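Local atomic coordinates of RagB/SusD domain protein (Flavobacterium johnsoniae, PDB entry 5J90), a protein that binds chitin as an outer-membrane SusD homolog and probably helps deliver chitin oligosaccharides for uptake. Residues N100-A105 with S140-N145; K107-G110 with F115-L118. All blocks are in the same frame, centred on the assembly; numbering follows the deposited sequence.

Contact 1 (N100-A105 with S140-N145); sequences NAYDIA and SKFGSN
F142 drives the edge of its ring into a face of the Y102 ring, a T-shaped (edge-to-face) stack with the planes at 77° and the centroids 5.2 Å apart. The meeting is off-centre: F142 touches with the CD2–CE2 side of its ring, and those atoms settle at the root of the tyrosine, where CD2 of F142 lies 3.6 Å from CG of Y102 and CE2 of F142 is equally close to CB of Y102. Both side chains hold CG anti to the backbone N, which sends Y102 outward from its helix and F142 inward from the loop. Farther along the tyrosine ring, the loop backbone takes over. The carbonyl O of F142 approaches CE1 of Y102 at 3.7 Å, and CA of G143 sits 4.0 Å from CZ of Y102, at an oblique angle to the ring. A side chain on G143 would point into the phenol and clash with CZ, and the positive phi is a second reason for a glycine there. F142 also packs against Y94, M98 and F99, and so spans about two turns of helix 83-108. The glycine is the third residue of a type II beta turn from K141 to S144, closed by S144 N to K141 O at 3.1 Å, and this turn packs a surface loop against a helix of the alpha-helical SusD fold.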
# COMPACT_ATOMS: atom_id res chain seq x y z
N ASN A 100 -0.13 22.55 22.46
CA ASN A 100 -0.37 22.40 23.88
C ASN A 100 0.10 21.07 24.45
O ASN A 100 0.55 21.00 25.59
CB ASN A 100 -1.82 22.72 24.24
CG ASN A 100 -2.10 24.20 24.10
OD1 ASN A 100 -1.56 25.01 24.86
ND2 ASN A 100 -2.92 24.56 23.13
N ALA A 101 0.06 20.01 23.65
CA ALA A 101 0.64 18.75 24.08
C ALA A 101 2.14 18.94 24.34
O ALA A 101 2.67 18.47 25.34
CB ALA A 101 0.42 17.65 23.02
N TYR A 102 2.79 19.63 23.41
CA TYR A 102 4.22 19.90 23.50
C TYR A 102 4.54 20.76 24.72
O TYR A 102 5.44 20.45 25.50
CB TYR A 102 4.63 20.60 22.20
CG TYR A 102 6.03 21.16 22.12
CD1 TYR A 102 7.12 20.32 21.97
CD2 TYR A 102 6.25 22.53 22.13
CE1 TYR A 102 8.41 20.82 21.86
CE2 TYR A 102 7.53 23.05 22.02
CZ TYR A 102 8.60 22.19 21.88
OH TYR A 102 9.89 22.69 21.78
N ASP A 103 3.77 21.84 24.88
CA ASP A 103 3.98 22.80 25.96
C ASP A 103 3.74 22.14 27.31
O ASP A 103 4.55 22.27 28.23
CB ASP A 103 3.06 24.00 25.76
CG ASP A 103 3.44 25.19 26.62
OD1 ASP A 103 4.65 25.46 26.79
OD2 ASP A 103 2.52 25.88 27.11
N ILE A 104 2.63 21.41 27.44
CA ILE A 104 2.34 20.69 28.68
C ILE A 104 3.45 19.69 29.00
O ILE A 104 3.89 19.58 30.15
CB ILE A 104 0.96 19.99 28.65
CG1 ILE A 104 -0.17 21.01 28.61
CG2 ILE A 104 0.80 19.07 29.86
CD1 ILE A 104 -1.50 20.43 28.19
N ALA A 105 3.91 18.96 27.99
CA ALA A 105 4.97 17.97 28.22
C ALA A 105 6.23 18.66 28.74
O ALA A 105 6.86 18.18 29.68
CB ALA A 105 5.26 17.19 26.95
N SER A 140 7.49 13.76 15.77
CA SER A 140 8.70 13.76 16.59
C SER A 140 9.47 15.08 16.56
O SER A 140 10.11 15.45 17.54
CB SER A 140 9.63 12.59 16.22
OG SER A 140 10.26 12.77 14.96
N LYS A 141 9.41 15.79 15.44
CA LYS A 141 10.21 17.00 15.26
C LYS A 141 9.44 18.28 15.57
O LYS A 141 9.94 19.37 15.32
CB LYS A 141 10.77 17.07 13.83
CG LYS A 141 11.65 15.89 13.43
CD LYS A 141 12.82 15.73 14.39
CE LYS A 141 13.70 14.56 13.97
NZ LYS A 141 12.93 13.29 13.90
N PHE A 142 8.23 18.16 16.10
CA PHE A 142 7.46 19.35 16.42
C PHE A 142 8.24 20.28 17.35
O PHE A 142 8.88 19.82 18.30
CB PHE A 142 6.11 19.01 17.07
CG PHE A 142 5.27 20.22 17.35
CD1 PHE A 142 4.49 20.79 16.35
CD2 PHE A 142 5.28 20.83 18.60
CE1 PHE A 142 3.73 21.91 16.60
CE2 PHE A 142 4.53 21.96 18.85
CZ PHE A 142 3.74 22.51 17.85
N GLY A 143 8.19 21.58 17.06
CA GLY A 143 8.84 22.58 17.89
C GLY A 143 10.29 22.84 17.51
O GLY A 143 10.96 23.66 18.14
N SER A 144 10.77 22.16 16.47
CA SER A 144 12.15 22.32 16.02
C SER A 144 12.42 23.74 15.56
O SER A 144 11.55 24.41 15.00
CB SER A 144 12.46 21.34 14.89
OG SER A 144 13.75 21.60 14.36
N ASN A 145 13.65 24.20 15.77
CA ASN A 145 14.05 25.53 15.32
C ASN A 145 14.64 25.51 13.91
O ASN A 145 14.86 26.56 13.30
CB ASN A 145 15.03 26.17 16.30
CG ASN A 145 14.42 26.39 17.67
OD1 ASN A 145 14.92 25.89 18.68
ND2 ASN A 145 13.32 27.14 17.71

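Contact 2 (K107-G110 with F115-L118); sequences KSKG and FYAL
With CG anti to the backbone N (chi1 -174°) and the next two torsions also extended, K109 runs its aliphatic chain alongside Y116, whose own chi1 of 175° points the ring the same way. The setting is a helical hairpin of the SusD fold: helix 83-108 ends, K109 is the first residue to leave helical geometry, and helix 113-134 starts after a short turn. CG of K109 stands over one face of the Y116 ring in a CH-pi contact, 3.9 Å from the centroid and displaced toward the rim. CD of K109 then reaches CZ of Y116 at 3.6 Å, before the chain bends at its last torsion, beside the phenol oxygen. Cut back to an alanine, Y116 would probably leave the lysine methylenes without the flat surface they lie on and free to swing into solvent. Nearer the backbone, S108 turns its hydroxyl toward the second helix, although its hydrogen bond goes back to the carbonyl O of I104, one turn earlier. This buried hydroxyl is thereby satisfied within its own helix, and toward Y116 it makes close packing, with OG of S108 3.3 Å from CB of Y116.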
# COMPACT_ATOMS: atom_id res chain seq x y z
N LYS A 107 6.54 21.35 30.44
CA LYS A 107 6.37 21.85 31.80
C LYS A 107 6.17 20.74 32.82
O LYS A 107 6.46 20.92 34.00
CB LYS A 107 5.17 22.80 31.86
CG LYS A 107 5.29 24.07 31.03
CD LYS A 107 3.96 24.81 31.03
CE LYS A 107 3.99 26.07 30.19
NZ LYS A 107 2.64 26.71 30.12
N SER A 108 5.66 19.59 32.37
CA SER A 108 5.20 18.58 33.32
C SER A 108 5.99 17.28 33.33
O SER A 108 6.01 16.58 34.35
CB SER A 108 3.71 18.28 33.10
OG SER A 108 3.50 17.55 31.91
N LYS A 109 6.62 16.93 32.22
CA LYS A 109 7.34 15.66 32.16
C LYS A 109 8.46 15.60 33.20
O LYS A 109 9.33 16.47 33.23
CB LYS A 109 7.88 15.39 30.74
CG LYS A 109 8.51 14.02 30.56
CD LYS A 109 8.94 13.80 29.12
CE LYS A 109 9.56 12.43 28.92
NZ LYS A 109 10.78 12.28 29.76
N GLY A 110 8.41 14.58 34.05
CA GLY A 110 9.40 14.40 35.10
C GLY A 110 9.17 15.27 36.32
O GLY A 110 10.00 15.30 37.24
N PHE A 115 -0.23 14.97 34.87
CA PHE A 115 -0.65 15.89 33.82
C PHE A 115 0.02 15.54 32.48
O PHE A 115 -0.61 15.67 31.43
CB PHE A 115 -0.37 17.34 34.21
CG PHE A 115 -1.22 17.83 35.35
CD1 PHE A 115 -2.57 18.06 35.18
CD2 PHE A 115 -0.66 18.06 36.60
CE1 PHE A 115 -3.35 18.51 36.24
CE2 PHE A 115 -1.43 18.50 37.66
CZ PHE A 115 -2.78 18.72 37.47
N TYR A 116 1.27 15.11 32.54
CA TYR A 116 1.95 14.65 31.33
C TYR A 116 1.19 13.48 30.71
O TYR A 116 0.90 13.47 29.52
CB TYR A 116 3.39 14.26 31.64
CG TYR A 116 4.17 13.66 30.48
CD1 TYR A 116 4.17 14.27 29.23
CD2 TYR A 116 4.91 12.50 30.65
CE1 TYR A 116 4.89 13.72 28.17
CE2 TYR A 116 5.63 11.95 29.61
CZ TYR A 116 5.61 12.56 28.37
OH TYR A 116 6.33 12.01 27.32
N ALA A 117 0.86 12.48 31.53
CA ALA A 117 0.10 11.33 31.06
C ALA A 117 -1.22 11.73 30.40
O ALA A 117 -1.56 11.25 29.31
CB ALA A 117 -0.16 10.36 32.21
N LEU A 118 -1.98 12.61 31.05
CA LEU A 118 -3.26 13.02 30.51
C LEU A 118 -3.06 13.76 29.18
O LEU A 118 -3.85 13.58 28.24
CB LEU A 118 -4.03 13.88 31.52
CG LEU A 118 -4.50 13.05 32.73
CD1 LEU A 118 -4.80 13.95 33.92
CD2 LEU A 118 -5.71 12.21 32.37

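In the fold
Two ways of fastening one helix are illustrated by contacts 1 and 2, whose centres lie 13 Å apart. Both use the C-terminal part of helix 83-108: contact 2 joins its end to the start of helix 113-134 across a short loop, while contact 1 brings back a loop that follows that second helix, so the sequence of contact 2 falls between the two segments of contact 1. They also touch directly, CB of A105 lying 3.7 Å from CE1 of Y116, and CG2 of I104 4.0 Å from O of F115. Both contacts sit toward the periphery, with centres about 24 and 27 Å from the centre of the chain.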